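Local coordinates for Maltose/maltodextrin transport permease homologue (Bdellovibrio bacteriovorus HD100, PDB 6FFL), which binds maltodextrins such as maltotriose through this solute-binding domain, which is fused to the membrane subunit of a probable maltose/maltodextrin ABC transporter, at residues H15-E21 with L302-V307; P95-P99 with L266-K270; S296-Q300 with S312-A316. All blocks are in the same frame, centred on the assembly; numbering follows the deposited sequence.

Contact 1. Residues H15-E21 with L302-V307; sequences HRQVLAE and LFAEKV. With SO4 (sulfate ion), chain H.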
ATOM      1  N   HIS A  15      -4.150  -3.783 -12.211  1.00 16.85           N
ATOM      2  CA  HIS A  15      -5.300  -2.988 -11.791  1.00 15.62           C
ATOM      3  C   HIS A  15      -5.647  -1.925 -12.826  1.00 20.60           C
ATOM      4  O   HIS A  15      -6.827  -1.662 -13.073  1.00 17.96           O
ATOM      5  CB  HIS A  15      -5.038  -2.321 -10.432  1.00 16.53           C
ATOM      6  CG  HIS A  15      -5.008  -3.281  -9.280  1.00 17.46           C
ATOM      7  ND1 HIS A  15      -5.531  -2.970  -8.041  1.00 17.68           N
ATOM      8  CD2 HIS A  15      -4.505  -4.535  -9.176  1.00 15.81           C
ATOM      9  CE1 HIS A  15      -5.357  -3.997  -7.227  1.00 13.70           C
ATOM     10  NE2 HIS A  15      -4.733  -4.955  -7.890  1.00 15.09           N
ATOM     11  N   ARG A  16      -4.644  -1.300 -13.454  1.00 17.10           N
ATOM     12  CA  ARG A  16      -5.012  -0.305 -14.455  1.00 19.32           C
ATOM     13  C   ARG A  16      -5.538  -0.951 -15.734  1.00 18.67           C
ATOM     14  O   ARG A  16      -6.285  -0.299 -16.470  1.00 21.36           O
ATOM     15  CB  ARG A  16      -3.841   0.642 -14.742  1.00 26.76           C
ATOM     16  CG  ARG A  16      -2.668   0.058 -15.449  1.00 29.15           C
ATOM     17  CD  ARG A  16      -1.726   1.187 -15.906  1.00 34.77           C
ATOM     18  NE  ARG A  16      -0.446   0.656 -16.371  1.00 28.50           N
ATOM     19  CZ  ARG A  16       0.619   0.493 -15.592  1.00 28.40           C
ATOM     20  NH1 ARG A  16       0.570   0.833 -14.306  1.00 19.92           N
ATOM     21  NH2 ARG A  16       1.741  -0.012 -16.103  1.00 30.20           N
ATOM     22  N   GLN A  17      -5.212  -2.224 -15.996  1.00 19.81           N
ATOM     23  CA  GLN A  17      -5.910  -2.934 -17.069  1.00 19.93           C
ATOM     24  C   GLN A  17      -7.402  -3.010 -16.782  1.00 24.92           C
ATOM     25  O   GLN A  17      -8.229  -2.826 -17.684  1.00 25.61           O
ATOM     26  CB  GLN A  17      -5.348  -4.347 -17.256  1.00 21.95           C
ATOM     27  CG  GLN A  17      -3.872  -4.399 -17.566  1.00 37.76           C
ATOM     28  CD  GLN A  17      -3.502  -3.543 -18.758  1.00 55.10           C
ATOM     29  OE1 GLN A  17      -3.984  -3.759 -19.872  1.00 63.12           O
ATOM     30  NE2 GLN A  17      -2.649  -2.548 -18.525  1.00 55.45           N
ATOM     31  N   VAL A  18      -7.766  -3.287 -15.531  1.00 18.06           N
ATOM     32  CA  VAL A  18      -9.179  -3.351 -15.176  1.00 18.36           C
ATOM     33  C   VAL A  18      -9.808  -1.966 -15.262  1.00 18.18           C
ATOM     34  O   VAL A  18     -10.928  -1.808 -15.772  1.00 21.62           O
ATOM     35  CB  VAL A  18      -9.351  -3.979 -13.782  1.00 18.83           C
ATOM     36  CG1 VAL A  18     -10.806  -3.942 -13.351  1.00 19.76           C
ATOM     37  CG2 VAL A  18      -8.805  -5.416 -13.775  1.00 20.99           C
ATOM     38  N   LEU A  19      -9.096  -0.943 -14.784  1.00 19.33           N
ATOM     39  CA  LEU A  19      -9.585   0.430 -14.914  1.00 21.30           C
ATOM     40  C   LEU A  19      -9.903   0.772 -16.365  1.00 20.64           C
ATOM     41  O   LEU A  19     -10.956   1.348 -16.665  1.00 21.43           O
ATOM     42  CB  LEU A  19      -8.556   1.415 -14.347  1.00 16.73           C
ATOM     43  CG  LEU A  19      -8.920   2.888 -14.487  1.00 18.56           C
ATOM     44  CD1 LEU A  19     -10.168   3.200 -13.689  1.00 17.37           C
ATOM     45  CD2 LEU A  19      -7.756   3.756 -14.011  1.00 18.45           C
ATOM     46  N   ALA A  20      -9.006   0.411 -17.281  1.00 18.82           N
ATOM     47  CA  ALA A  20      -9.240   0.700 -18.692  1.00 23.22           C
ATOM     48  C   ALA A  20     -10.522   0.041 -19.192  1.00 25.45           C
ATOM     49  O   ALA A  20     -11.291   0.655 -19.940  1.00 25.33           O
ATOM     50  CB  ALA A  20      -8.042   0.248 -19.528  1.00 22.78           C
ATOM     51  N   GLU A  21     -10.767  -1.213 -18.796  1.00 23.04           N
ATOM     52  CA  GLU A  21     -12.006  -1.873 -19.199  1.00 25.97           C
ATOM     53  C   GLU A  21     -13.219  -1.151 -18.622  1.00 24.91           C
ATOM     54  O   GLU A  21     -14.218  -0.939 -19.322  1.00 28.36           O
ATOM     55  CB  GLU A  21     -11.989  -3.338 -18.756  1.00 31.31           C
ATOM     56  CG  GLU A  21     -13.295  -4.084 -19.000  1.00 35.87           C
ATOM     57  CD  GLU A  21     -13.211  -5.566 -18.658  1.00 38.20           C
ATOM     58  OE1 GLU A  21     -12.102  -6.062 -18.360  1.00 35.75           O
ATOM     59  OE2 GLU A  21     -14.261  -6.241 -18.695  1.00 38.08           O
ATOM     60  N   LEU A 302     -15.659  -6.436 -10.767  1.00 16.42           N
ATOM     61  CA  LEU A 302     -14.717  -6.638 -11.861  1.00 20.45           C
ATOM     62  C   LEU A 302     -13.293  -6.737 -11.329  1.00 20.47           C
ATOM     63  O   LEU A 302     -12.536  -7.643 -11.707  1.00 19.66           O
ATOM     64  CB  LEU A 302     -14.836  -5.500 -12.875  1.00 22.14           C
ATOM     65  CG  LEU A 302     -13.963  -5.599 -14.123  1.00 26.32           C
ATOM     66  CD1 LEU A 302     -14.316  -6.832 -14.944  1.00 30.18           C
ATOM     67  CD2 LEU A 302     -14.129  -4.325 -14.949  1.00 29.81           C
ATOM     68  N   PHE A 303     -12.912  -5.809 -10.441  1.00 17.77           N
ATOM     69  CA  PHE A 303     -11.608  -5.891  -9.782  1.00 18.17           C
ATOM     70  C   PHE A 303     -11.510  -7.157  -8.946  1.00 19.86           C
ATOM     71  O   PHE A 303     -10.497  -7.864  -8.982  1.00 16.85           O
ATOM     72  CB  PHE A 303     -11.363  -4.665  -8.899  1.00 19.12           C
ATOM     73  CG  PHE A 303     -10.923  -3.448  -9.658  1.00 19.66           C
ATOM     74  CD1 PHE A 303      -9.597  -3.298 -10.033  1.00 16.11           C
ATOM     75  CD2 PHE A 303     -11.828  -2.449  -9.985  1.00 17.82           C
ATOM     76  CE1 PHE A 303      -9.182  -2.185 -10.719  1.00 14.60           C
ATOM     77  CE2 PHE A 303     -11.420  -1.335 -10.679  1.00 17.79           C
ATOM     78  CZ  PHE A 303     -10.085  -1.205 -11.055  1.00 17.11           C
ATOM     79  N   ALA A 304     -12.556  -7.454  -8.172  1.00 15.87           N
ATOM     80  CA  ALA A 304     -12.526  -8.665  -7.353  1.00 17.70           C
ATOM     81  C   ALA A 304     -12.300  -9.902  -8.215  1.00 18.78           C
ATOM     82  O   ALA A 304     -11.539 -10.801  -7.838  1.00 19.25           O
ATOM     83  CB  ALA A 304     -13.823  -8.785  -6.544  1.00 19.98           C
ATOM     84  N   GLU A 305     -12.911  -9.942  -9.400  1.00 18.54           N
ATOM     85  CA  GLU A 305     -12.794 -11.117 -10.255  1.00 21.58           C
ATOM     86  C   GLU A 305     -11.428 -11.201 -10.929  1.00 22.64           C
ATOM     87  O   GLU A 305     -10.854 -12.292 -11.035  1.00 26.17           O
ATOM     88  CB  GLU A 305     -13.906 -11.103 -11.301  1.00 22.84           C
ATOM     89  CG  GLU A 305     -13.837 -12.218 -12.331  1.00 36.81           C
ATOM     90  CD  GLU A 305     -14.978 -12.123 -13.331  1.00 53.35           C
ATOM     91  OE1 GLU A 305     -14.978 -11.180 -14.152  1.00 57.27           O
ATOM     92  OE2 GLU A 305     -15.887 -12.978 -13.278  1.00 61.39           O
ATOM     93  N   LYS A 306     -10.892 -10.075 -11.385  1.00 19.09           N
ATOM     94  CA  LYS A 306      -9.701 -10.109 -12.221  1.00 20.35           C
ATOM     95  C   LYS A 306      -8.398  -9.955 -11.445  1.00 17.12           C
ATOM     96  O   LYS A 306      -7.377 -10.504 -11.874  1.00 21.43           O
ATOM     97  CB  LYS A 306      -9.809  -9.042 -13.313  1.00 18.48           C
ATOM     98  CG  LYS A 306     -11.045  -9.253 -14.190  1.00 25.95           C
ATOM     99  CD  LYS A 306     -10.805  -8.879 -15.636  1.00 33.69           C
ATOM    100  CE  LYS A 306     -11.984  -9.307 -16.506  1.00 42.50           C
ATOM    101  NZ  LYS A 306     -11.733  -9.036 -17.946  1.00 47.98           N
ATOM    102  N   VAL A 307      -8.385  -9.244 -10.313  1.00 16.57           N
ATOM    103  CA  VAL A 307      -7.164  -9.092  -9.528  1.00 14.19           C
ATOM    104  C   VAL A 307      -7.336  -9.514  -8.077  1.00 13.02           C
ATOM    105  O   VAL A 307      -6.395  -9.388  -7.291  1.00 18.26           O
ATOM    106  CB  VAL A 307      -6.588  -7.659  -9.619  1.00 16.78           C
ATOM    107  CG1 VAL A 307      -6.311  -7.314 -11.089  1.00 19.52           C
ATOM    108  CG2 VAL A 307      -7.511  -6.608  -8.951  1.00 18.47           C
TER
HETATM  109  S   SO4 H 406       3.733  -1.040 -13.457  0.79 30.70           S
HETATM  110  O1  SO4 H 406       5.110  -1.220 -13.016  0.79 23.27           O
HETATM  111  O2  SO4 H 406       3.403   0.387 -13.404  0.79 29.13           O
HETATM  112  O3  SO4 H 406       2.825  -1.780 -12.587  0.79 25.13           O
HETATM  113  O4  SO4 H 406       3.576  -1.544 -14.816  0.79 28.53           O
HETATM  114  O   HOH W   1      -4.268  -7.614  -6.976  1.00 15.68           O
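V18 presses into the helix 297-307 as a knob set among L302, F303, K306 and V307. Its CG1 stands almost over the centre of the F303 ring, 3.4 Å from the centroid and 6° off the normal, a close CH-pi contact. The same methyl meets L302 CG at 3.6 Å; it points there because it lies anti to the backbone N (chi1 175°), while CG2 turns to K306 CB. At the ring's edge, near its plane, F303 CE1 faces the carbonyl O of H15.

One turn away, V307 CG2 covers one face of the H15 imidazole, offset toward the rim. A water in the plane of that ring lies 2.8 Å from H15 NE2 and donates to V307 O. At the other end K306 NZ donates to E21 OE1 at 3.0 Å, on the syn lone pair of that oxygen, in a salt bridge. H15 also rests on V309, and F303 on D110.

The axes of 15-21 and 302-307 approach to 10.0 Å, at 138° between their N-to-C directions. R16, on another side of its helix, binds a sulfate probably left from crystallisation. Mostly buried carbon, with an ion pair at its rim, should help hold the two helix faces in register.

Contact 2. Residues P95-P99 with L266-K270; sequences PLAAP and LVGTK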
ATOM      1  N   PRO A  95     -15.959   0.842   6.689  1.00 15.44           N
ATOM      2  CA  PRO A  95     -15.378   2.143   7.079  1.00 19.73           C
ATOM      3  C   PRO A  95     -13.910   2.294   6.724  1.00 18.23           C
ATOM      4  O   PRO A  95     -13.446   3.429   6.562  1.00 18.24           O
ATOM      5  CB  PRO A  95     -15.587   2.183   8.596  1.00 24.12           C
ATOM      6  CG  PRO A  95     -16.751   1.258   8.835  1.00 33.63           C
ATOM      7  CD  PRO A  95     -16.590   0.157   7.827  1.00 18.45           C
ATOM      8  N   LEU A  96     -13.161   1.195   6.597  1.00 14.11           N
ATOM      9  CA  LEU A  96     -11.765   1.298   6.170  1.00 19.30           C
ATOM     10  C   LEU A  96     -11.629   1.877   4.771  1.00 17.54           C
ATOM     11  O   LEU A  96     -10.571   2.419   4.432  1.00 17.37           O
ATOM     12  CB  LEU A  96     -11.098  -0.079   6.212  1.00 16.88           C
ATOM     13  CG  LEU A  96     -10.738  -0.602   7.602  1.00 20.83           C
ATOM     14  CD1 LEU A  96     -10.386  -2.087   7.508  1.00 23.11           C
ATOM     15  CD2 LEU A  96      -9.581   0.199   8.196  1.00 27.88           C
ATOM     16  N   ALA A  97     -12.672   1.780   3.955  1.00 16.22           N
ATOM     17  CA  ALA A  97     -12.638   2.340   2.614  1.00 15.23           C
ATOM     18  C   ALA A  97     -13.032   3.804   2.576  1.00 15.46           C
ATOM     19  O   ALA A  97     -12.950   4.417   1.510  1.00 15.22           O
ATOM     20  CB  ALA A  97     -13.573   1.563   1.693  1.00 16.30           C
ATOM     21  N   ALA A  98     -13.474   4.371   3.694  1.00 15.66           N
ATOM     22  CA  ALA A  98     -13.865   5.783   3.750  1.00 16.87           C
ATOM     23  C   ALA A  98     -13.385   6.380   5.061  1.00 17.75           C
ATOM     24  O   ALA A  98     -14.190   6.765   5.914  1.00 20.11           O
ATOM     25  CB  ALA A  98     -15.379   5.925   3.597  1.00 17.42           C
ATOM     26  N   PRO A  99     -12.063   6.481   5.250  1.00 18.66           N
ATOM     27  CA  PRO A  99     -11.538   6.989   6.523  1.00 19.35           C
ATOM     28  C   PRO A  99     -11.952   8.434   6.731  1.00 18.35           C
ATOM     29  O   PRO A  99     -11.925   9.238   5.800  1.00 19.05           O
ATOM     30  CB  PRO A  99     -10.017   6.864   6.365  1.00 19.59           C
ATOM     31  CG  PRO A  99      -9.782   6.874   4.886  1.00 17.71           C
ATOM     32  CD  PRO A  99     -10.992   6.173   4.287  1.00 19.27           C
ATOM     33  N   LEU A 266      -0.223  -2.361   7.823  1.00 13.31           N
ATOM     34  CA  LEU A 266      -1.186  -1.266   7.807  1.00 12.00           C
ATOM     35  C   LEU A 266      -2.320  -1.619   6.853  1.00 14.51           C
ATOM     36  O   LEU A 266      -2.078  -1.931   5.685  1.00 18.27           O
ATOM     37  CB  LEU A 266      -0.511   0.036   7.385  1.00 10.89           C
ATOM     38  CG  LEU A 266       0.469   0.516   8.463  1.00 14.04           C
ATOM     39  CD1 LEU A 266       1.405   1.575   7.914  1.00 16.79           C
ATOM     40  CD2 LEU A 266      -0.292   1.033   9.688  1.00 13.09           C
ATOM     41  N   VAL A 267      -3.550  -1.573   7.347  1.00 11.97           N
ATOM     42  CA  VAL A 267      -4.723  -1.992   6.590  1.00 15.53           C
ATOM     43  C   VAL A 267      -5.528  -0.750   6.257  1.00 14.51           C
ATOM     44  O   VAL A 267      -5.734   0.113   7.120  1.00 14.66           O
ATOM     45  CB  VAL A 267      -5.567  -3.013   7.375  1.00 16.85           C
ATOM     46  CG1 VAL A 267      -6.817  -3.409   6.591  1.00 16.37           C
ATOM     47  CG2 VAL A 267      -4.712  -4.253   7.683  1.00 13.54           C
ATOM     48  N   GLY A 268      -5.967  -0.648   5.010  1.00 13.90           N
ATOM     49  CA  GLY A 268      -6.728   0.529   4.634  1.00 12.27           C
ATOM     50  C   GLY A 268      -7.352   0.416   3.264  1.00 12.00           C
ATOM     51  O   GLY A 268      -7.963  -0.600   2.940  1.00 15.54           O
ATOM     52  N   THR A 269      -7.204   1.456   2.449  1.00 14.09           N
ATOM     53  CA  THR A 269      -7.800   1.456   1.125  1.00 12.67           C
ATOM     54  C   THR A 269      -6.957   2.317   0.199  1.00 12.16           C
ATOM     55  O   THR A 269      -6.036   3.023   0.622  1.00 13.11           O
ATOM     56  CB  THR A 269      -9.258   1.963   1.171  1.00 13.00           C
ATOM     57  OG1 THR A 269      -9.925   1.634  -0.057  1.00 13.21           O
ATOM     58  CG2 THR A 269      -9.316   3.483   1.375  1.00 15.01           C
ATOM     59  N   LYS A 270      -7.279   2.238  -1.082  1.00 12.63           N
ATOM     60  CA  LYS A 270      -6.915   3.257  -2.055  1.00 13.10           C
ATOM     61  C   LYS A 270      -8.218   3.724  -2.685  1.00 12.07           C
ATOM     62  O   LYS A 270      -9.079   2.901  -3.003  1.00 12.05           O
ATOM     63  CB  LYS A 270      -5.931   2.705  -3.103  1.00 11.25           C
ATOM     64  CG  LYS A 270      -4.593   2.211  -2.499  1.00 13.69           C
ATOM     65  CD  LYS A 270      -3.745   1.478  -3.530  1.00 16.11           C
ATOM     66  CE  LYS A 270      -4.302   0.076  -3.816  1.00 19.79           C
ATOM     67  NZ  LYS A 270      -4.302  -0.804  -2.604  1.00 20.16           N
TER
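The short 3-10 turn at 95-97 lies against the 266-270 segment with L96 and A97 opposite G268 and T269, the CA atoms of A97 and T269 being 5.1 Å apart. The turn is closed by A98 N donating to P95 O, and the meeting is made by packing.

T269 and L96 supply most of the contact. T269 CG2 lies 3.5 Å from the carbonyl O of L96, and T269 CB is 3.7 Å from A97 CA, so the branched end of the threonine rests on the backbone of the turn. The hydroxyl is anti to the backbone N (chi1 -165°), which sends OG1 past A97 CB to its hydrogen-bond partner, the carbonyl O of A111, and puts the methyl on the side of L96 O and, more loosely, of P99 CD. At G268 the backbone itself comes up to the turn, its carbonyl carbon 4.0 Å from L96 O. Farther back along the strand, L96 CD1 meets V267 CG1 at 3.9 Å, the two side chains slanting across one another.

Backbone bonds tie both pieces to their surroundings: A97 pairs with G109 and G268 with G113. K270, just beyond T269, turns away from the turn, touches two glucose units and has its NZ bonded to N114 OD1. In this periplasmic-binding-protein fold the contact thus joins the turn before strand 100-101 to an irregular part of strand 266-274, where the residue directly after the packed threonine, K270, lines the sugar pocket.

Contact 3. Residues S296-Q300 with S312-A316; sequences STPVQ and SNLQA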
ATOM      1  N   SER A 296     -19.088   1.664  -7.938  1.00 17.88           N
ATOM      2  CA  SER A 296     -20.295   0.850  -7.989  1.00 19.21           C
ATOM      3  C   SER A 296     -19.938  -0.628  -7.889  1.00 21.04           C
ATOM      4  O   SER A 296     -18.814  -1.046  -8.174  1.00 18.65           O
ATOM      5  CB  SER A 296     -21.098   1.119  -9.274  1.00 24.11           C
ATOM      6  OG  SER A 296     -20.469   0.598 -10.435  1.00 20.44           O
ATOM      7  N   THR A 297     -20.914  -1.425  -7.463  1.00 18.36           N
ATOM      8  CA  THR A 297     -20.632  -2.837  -7.220  1.00 20.52           C
ATOM      9  C   THR A 297     -20.224  -3.585  -8.487  1.00 18.62           C
ATOM     10  O   THR A 297     -19.304  -4.420  -8.404  1.00 19.97           O
ATOM     11  CB  THR A 297     -21.839  -3.473  -6.517  1.00 18.22           C
ATOM     12  OG1 THR A 297     -21.818  -3.078  -5.141  1.00 17.85           O
ATOM     13  CG2 THR A 297     -21.792  -5.024  -6.590  1.00 18.47           C
ATOM     14  N   PRO A 298     -20.805  -3.330  -9.667  1.00 18.56           N
ATOM     15  CA  PRO A 298     -20.276  -3.984 -10.877  1.00 21.23           C
ATOM     16  C   PRO A 298     -18.795  -3.738 -11.112  1.00 18.59           C
ATOM     17  O   PRO A 298     -18.078  -4.678 -11.479  1.00 20.44           O
ATOM     18  CB  PRO A 298     -21.155  -3.397 -11.990  1.00 22.30           C
ATOM     19  CG  PRO A 298     -22.464  -3.173 -11.313  1.00 26.63           C
ATOM     20  CD  PRO A 298     -22.109  -2.683  -9.933  1.00 24.88           C
ATOM     21  N   VAL A 299     -18.297  -2.519 -10.864  1.00 19.21           N
ATOM     22  CA  VAL A 299     -16.868  -2.263 -11.050  1.00 16.32           C
ATOM     23  C   VAL A 299     -16.046  -2.901  -9.932  1.00 17.70           C
ATOM     24  O   VAL A 299     -14.972  -3.462 -10.180  1.00 16.89           O
ATOM     25  CB  VAL A 299     -16.594  -0.749 -11.148  1.00 20.01           C
ATOM     26  CG1 VAL A 299     -15.088  -0.492 -11.192  1.00 16.69           C
ATOM     27  CG2 VAL A 299     -17.262  -0.172 -12.384  1.00 21.66           C
ATOM     28  N   GLN A 300     -16.518  -2.815  -8.684  1.00 16.81           N
ATOM     29  CA  GLN A 300     -15.798  -3.464  -7.586  1.00 16.94           C
ATOM     30  C   GLN A 300     -15.653  -4.962  -7.828  1.00 19.41           C
ATOM     31  O   GLN A 300     -14.603  -5.548  -7.538  1.00 17.12           O
ATOM     32  CB  GLN A 300     -16.520  -3.219  -6.265  1.00 15.74           C
ATOM     33  CG  GLN A 300     -16.566  -1.756  -5.837  1.00 14.31           C
ATOM     34  CD  GLN A 300     -16.792  -1.608  -4.346  1.00 16.64           C
ATOM     35  OE1 GLN A 300     -16.625  -2.565  -3.592  1.00 14.95           O
ATOM     36  NE2 GLN A 300     -17.164  -0.399  -3.910  1.00 14.40           N
ATOM     37  N   SER A 312     -14.951  -2.966  -1.205  1.00 13.26           N
ATOM     38  CA  SER A 312     -15.317  -2.117  -0.083  1.00 15.32           C
ATOM     39  C   SER A 312     -16.815  -2.141   0.193  1.00 13.47           C
ATOM     40  O   SER A 312     -17.236  -1.914   1.332  1.00 17.22           O
ATOM     41  CB  SER A 312     -14.866  -0.686  -0.358  1.00 16.18           C
ATOM     42  OG  SER A 312     -15.446  -0.212  -1.556  1.00 15.88           O
ATOM     43  N   ASN A 313     -17.637  -2.384  -0.830  1.00 15.42           N
ATOM     44  CA  ASN A 313     -19.078  -2.423  -0.632  1.00 16.86           C
ATOM     45  C   ASN A 313     -19.462  -3.712   0.093  1.00 15.18           C
ATOM     46  O   ASN A 313     -19.036  -4.800  -0.297  1.00 16.96           O
ATOM     47  CB  ASN A 313     -19.797  -2.321  -1.975  1.00 17.45           C
ATOM     48  CG  ASN A 313     -21.300  -2.381  -1.830  1.00 18.31           C
ATOM     49  OD1 ASN A 313     -21.866  -3.446  -1.608  1.00 18.86           O
ATOM     50  ND2 ASN A 313     -21.957  -1.222  -1.943  1.00 17.12           N
ATOM     51  N   LEU A 314     -20.242  -3.580   1.168  1.00 17.11           N
ATOM     52  CA  LEU A 314     -20.501  -4.720   2.043  1.00 18.20           C
ATOM     53  C   LEU A 314     -21.357  -5.773   1.352  1.00 22.66           C
ATOM     54  O   LEU A 314     -21.068  -6.970   1.455  1.00 22.53           O
ATOM     55  CB  LEU A 314     -21.161  -4.248   3.346  1.00 16.61           C
ATOM     56  CG  LEU A 314     -20.291  -3.276   4.173  1.00 18.83           C
ATOM     57  CD1 LEU A 314     -21.023  -2.761   5.404  1.00 22.08           C
ATOM     58  CD2 LEU A 314     -18.947  -3.909   4.569  1.00 21.03           C
ATOM     59  N   GLN A 315     -22.416  -5.358   0.644  1.00 17.44           N
ATOM     60  CA  GLN A 315     -23.244  -6.344  -0.045  1.00 18.26           C
ATOM     61  C   GLN A 315     -22.495  -7.023  -1.191  1.00 17.98           C
ATOM     62  O   GLN A 315     -22.779  -8.185  -1.508  1.00 18.60           O
ATOM     63  CB  GLN A 315     -24.536  -5.708  -0.571  1.00 18.98           C
ATOM     64  CG  GLN A 315     -25.592  -6.726  -1.080  1.00 20.06           C
ATOM     65  CD  GLN A 315     -25.992  -7.774  -0.040  1.00 21.70           C
ATOM     66  OE1 GLN A 315     -25.949  -7.529   1.159  1.00 21.58           O
ATOM     67  NE2 GLN A 315     -26.408  -8.954  -0.514  1.00 22.05           N
ATOM     68  N   ALA A 316     -21.552  -6.326  -1.826  1.00 17.18           N
ATOM     69  CA  ALA A 316     -20.791  -6.940  -2.917  1.00 17.26           C
ATOM     70  C   ALA A 316     -19.991  -8.149  -2.442  1.00 21.11           C
ATOM     71  O   ALA A 316     -19.680  -9.042  -3.242  1.00 19.89           O
ATOM     72  CB  ALA A 316     -19.843  -5.919  -3.551  1.00 16.27           C
TER
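Q300 OE1 has two backbone nitrogens close to it: N313 N donates a hydrogen bond at 2.9 Å, nearly straight at 171°, and S312 N lies at the same distance. The N313 bond lies in the plane of the amide and falls on a lone pair, with a C=O...N angle of 119°. The other terminal atom of the amide, Q300 NE2, is 2.9 Å from S312 OG and donates to the carbonyl O of T295. The chain of Q300 runs extended beyond CG, which carries its amide across from the helix to the loop backbone. Bonds at both ends of the amide should keep it from turning. S312 OG, for its part, bonds to G109 O, at the end of strand 104-109. Q300, S312 and N313 all rest on F93.

Nearer the start of the helix, T297 meets the side chains of N313 and A316. Its OG1 comes within 3.4 Å of N313 CG, the two side chains crossing at about a right angle, and its CG2 touches A316 CB at 3.7 Å. With chi1 of T297 at -77° the hydroxyl sits beside the backbone N and the methyl anti to it, which divides the side chain between the asparagine and the alanine.

N313 has its CG anti to the backbone N, and OD1 accepts in the amide plane from A316 N at 2.9 Å. That bond to the nitrogen three residues on is an Asx motif, and here it closes a turn in the loop after strand 310-311, a loop that packs against the first turn of helix 297-307.

From the N terminus, helix 13-29 supplies the first side of contact 1, whose partner 302-307 closes a loop of 280 residues. Contact 2 is nested inside that loop, joining the turn before strand 100-101 to strand 266-274. Contact 3 opens near the start of helix 297-307 and closes a short loop at 312-316; since 302-307 lies between its segments, contacts 1 and 3 cross, sharing that helix. Contacts 2 and 3 follow in series, yet meet in space where A97 CB packs on S312 CB at 3.3 Å. Together they join helix 297-307 to the N-terminal helix on one flank and, through the 312-316 loop, to the 95-99 turn and the main sheet.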